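PDB 5IK2: ATP synthase epsilon chain from Caldalkalibacillus thermarum TA2.A1, which serves as the epsilon subunit of the F1 ATP synthase, can bind ATP, and probably takes part in making ATP from ADP using the proton gradient. Local coordinates for residues 8-11 with 12-15; 82-85 with 86-89. The protein carries 2 engineered substitutions. All blocks are in the same frame, centred on the assembly; numbering follows the deposited sequence.

Contact 1 (8-11 with 12-15); sequences IVTP and ERKV
T10 OG1 accepts two weak hydrogen bonds, from the amides E12 N and R13 N, each 3.3 Å away. This is the tip of the beta hairpin formed by strands 4-9 and 14-17. P11 and E12 occupy its two corners with backbone angles close to a type I turn, and the bond from E12 N closes an ST turn. With chi1 at 72°, OG1 sits between T10's own N and carbonyl carbon, facing the inside of the bend. The bent side chain of E12 brings OE2 obliquely across to 3.1 Å from T10 OG1, a weak and unsettled bond. Behind the bend, T10 N points straight at R13 O (3.0 Å, 174°), and the V15 N to I8 O bond continues the ladder. V9 and K14 form a non-hydrogen-bonded antiparallel pair between these two, their side chains running alongside each other. The P11 and E12 side chains reach a chain of another protein, whereas I8, T10 and V15 all touch A82 of strand 81-83. The side chains of T10 and V15 cross at about a right angle, T10 CG2 3.9 Å from V15 CG2, which lies 3.7 Å above the guanidinium plane of R13, offset toward its rim.

Contact 2 (82-85 with 86-89); sequences AELP and EEIA. Engineered in segment 86-89: A89 (natural residue Asp).
The E87 side chain folds back over the backbone of L84, its CG 3.5 Å from L84 O and its OE2 accepting a hydrogen bond from L84 N at 3.1 Å. That bond is nearly straight (174°) and meets OE2 on its anti side, 17° out of the carboxylate plane. The fold-back follows from chi1 of 70°, which puts CG between the backbone N and the carbonyl carbon, with the chain extended from there. A second bond runs the other way, E87 N to L84 O (3.2 Å), with the donor well above the carbonyl plane; it closes a turn through P85 and E86. E86 lies alongside L84, its OE1 3.6 Å from L84 CB. I88 CG1 packs 3.5 Å from E83 CB, and its side chain also touches R127 and V130 of helix 114-133. An alanine in place of E87 would probably leave L84 N without this acceptor and R13 without the carboxylate of a weak, long ion pair. E83 salt-bridges R127. Engineered A89 (Asp in the natural protein) stands at the N-cap position of helix 90-104. The arrangement is the linker from beta-sandwich to helical hairpin, beside the epsilon ATP site, which holds no nucleotide in this chain.

Contact 1 comes first along the chain, as the hairpin tip between strands 4-9 and 14-17; contact 2 follows much later, where strand 81-83 leaves the same mixed sheet for helix 90-104. Their centres lie 12 Å apart, yet their residues meet: R13 NH2 is 3.5 Å from E87 OE2, a long and weak ion pair, and V15 CG2 packs 3.4 Å from A82 O. The early hairpin thus borders the exit from the beta-sandwich into the helical domain. E83, R127 and position 89, engineered here from Asp to Ala, belong to the ATP site seen for this protein, although no nucleotide is bound to this chain. Contact 2 therefore holds part of that site; contact 1 lies beside it.

Contact 1 (8-11 with 12-15)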
# COMPACT_ATOMS: atom_id res chain seq x y z
N ILE H 8 -7.06 17.00 61.98
CA ILE H 8 -5.70 17.37 61.58
C ILE H 8 -5.69 17.41 60.05
O ILE H 8 -5.94 16.39 59.41
CB ILE H 8 -4.64 16.39 62.13
CG1 ILE H 8 -4.56 16.51 63.65
CG2 ILE H 8 -3.27 16.66 61.50
CD1 ILE H 8 -3.83 15.38 64.34
N VAL H 9 -5.38 18.58 59.50
CA VAL H 9 -5.53 18.86 58.07
C VAL H 9 -4.26 19.54 57.52
O VAL H 9 -3.55 20.22 58.25
CB VAL H 9 -6.79 19.75 57.85
CG1 VAL H 9 -6.91 20.24 56.41
CG2 VAL H 9 -8.05 18.98 58.24
N THR H 10 -3.98 19.31 56.23
CA THR H 10 -2.95 20.03 55.48
C THR H 10 -3.63 20.80 54.33
O THR H 10 -4.84 20.67 54.16
CB THR H 10 -1.87 19.06 54.94
OG1 THR H 10 -2.41 18.27 53.86
CG2 THR H 10 -1.36 18.13 56.04
N PRO H 11 -2.86 21.60 53.56
CA PRO H 11 -3.45 22.24 52.37
C PRO H 11 -4.07 21.28 51.33
O PRO H 11 -4.98 21.69 50.60
CB PRO H 11 -2.26 22.98 51.75
CG PRO H 11 -1.39 23.30 52.90
CD PRO H 11 -1.53 22.15 53.86
N GLU H 12 -3.59 20.04 51.28
CA GLU H 12 -3.96 19.09 50.22
C GLU H 12 -4.95 17.99 50.63
O GLU H 12 -5.67 17.49 49.78
CB GLU H 12 -2.70 18.49 49.57
CG GLU H 12 -1.65 17.89 50.51
CD GLU H 12 -0.59 18.88 51.01
OE1 GLU H 12 -0.43 19.98 50.44
OE2 GLU H 12 0.09 18.54 52.00
N ARG H 13 -5.00 17.63 51.92
CA ARG H 13 -5.90 16.56 52.39
C ARG H 13 -6.19 16.61 53.89
O ARG H 13 -5.52 17.31 54.64
CB ARG H 13 -5.29 15.19 52.05
CG ARG H 13 -4.06 14.83 52.88
CD ARG H 13 -3.17 13.81 52.19
NE ARG H 13 -1.97 13.55 52.99
CZ ARG H 13 -1.91 12.76 54.07
NH1 ARG H 13 -2.98 12.11 54.52
NH2 ARG H 13 -0.75 12.61 54.70
N LYS H 14 -7.20 15.84 54.30
CA LYS H 14 -7.50 15.59 55.71
C LYS H 14 -6.75 14.34 56.15
O LYS H 14 -6.83 13.30 55.49
CB LYS H 14 -9.00 15.40 55.93
CG LYS H 14 -9.83 16.63 55.59
CD LYS H 14 -11.23 16.53 56.18
CE LYS H 14 -12.04 17.78 55.89
NZ LYS H 14 -13.38 17.72 56.56
N VAL H 15 -6.03 14.44 57.27
CA VAL H 15 -5.13 13.39 57.76
C VAL H 15 -5.76 12.56 58.88
O VAL H 15 -5.68 11.33 58.86
CB VAL H 15 -3.79 13.99 58.24
CG1 VAL H 15 -2.82 12.89 58.67
CG2 VAL H 15 -3.18 14.85 57.13

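Contact 2 (82-85 with 86-89)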
# COMPACT_ATOMS: atom_id res chain seq x y z
N ALA H 82 1.43 16.70 57.69
CA ALA H 82 0.90 15.86 58.76
C ALA H 82 0.81 14.42 58.25
O ALA H 82 0.19 14.17 57.22
CB ALA H 82 -0.46 16.36 59.21
N GLU H 83 1.46 13.48 58.95
CA GLU H 83 1.45 12.07 58.55
C GLU H 83 1.25 11.14 59.74
O GLU H 83 1.86 11.33 60.79
CB GLU H 83 2.75 11.69 57.84
CG GLU H 83 3.03 12.43 56.53
CD GLU H 83 3.95 13.64 56.67
OE1 GLU H 83 4.56 13.84 57.74
OE2 GLU H 83 4.07 14.39 55.68
N LEU H 84 0.41 10.12 59.54
CA LEU H 84 0.31 8.98 60.45
C LEU H 84 1.55 8.09 60.23
O LEU H 84 2.21 8.22 59.20
CB LEU H 84 -0.96 8.17 60.15
CG LEU H 84 -2.31 8.89 60.31
CD1 LEU H 84 -3.39 8.18 59.52
CD2 LEU H 84 -2.69 9.01 61.77
N PRO H 85 1.87 7.19 61.19
CA PRO H 85 3.08 6.35 61.06
C PRO H 85 3.20 5.57 59.75
O PRO H 85 4.28 5.54 59.14
CB PRO H 85 2.97 5.39 62.25
CG PRO H 85 2.13 6.12 63.24
CD PRO H 85 1.12 6.85 62.41
N GLU H 86 2.10 4.96 59.32
CA GLU H 86 2.08 4.11 58.11
C GLU H 86 2.35 4.84 56.78
O GLU H 86 2.81 4.21 55.83
CB GLU H 86 0.75 3.32 58.00
CG GLU H 86 -0.52 4.15 57.77
CD GLU H 86 -1.34 4.41 59.03
OE1 GLU H 86 -0.74 4.53 60.13
OE2 GLU H 86 -2.58 4.52 58.92
N GLU H 87 2.08 6.14 56.73
CA GLU H 87 2.22 6.92 55.48
C GLU H 87 3.44 7.87 55.45
O GLU H 87 3.43 8.87 54.73
CB GLU H 87 0.90 7.67 55.18
CG GLU H 87 0.55 8.82 56.12
CD GLU H 87 -0.92 9.24 56.05
OE1 GLU H 87 -1.65 8.82 55.12
OE2 GLU H 87 -1.35 10.00 56.94
N ILE H 88 4.49 7.52 56.20
CA ILE H 88 5.76 8.27 56.23
C ILE H 88 6.82 7.51 55.43
O ILE H 88 7.04 6.32 55.67
CB ILE H 88 6.25 8.47 57.68
CG1 ILE H 88 5.32 9.44 58.43
CG2 ILE H 88 7.69 9.01 57.71
CD1 ILE H 88 5.44 9.38 59.94
N ALA H 89 7.48 8.20 54.50
CA ALA H 89 8.62 7.64 53.77
C ALA H 89 9.87 7.69 54.66
O ALA H 89 10.46 8.75 54.87
CB ALA H 89 8.85 8.41 52.47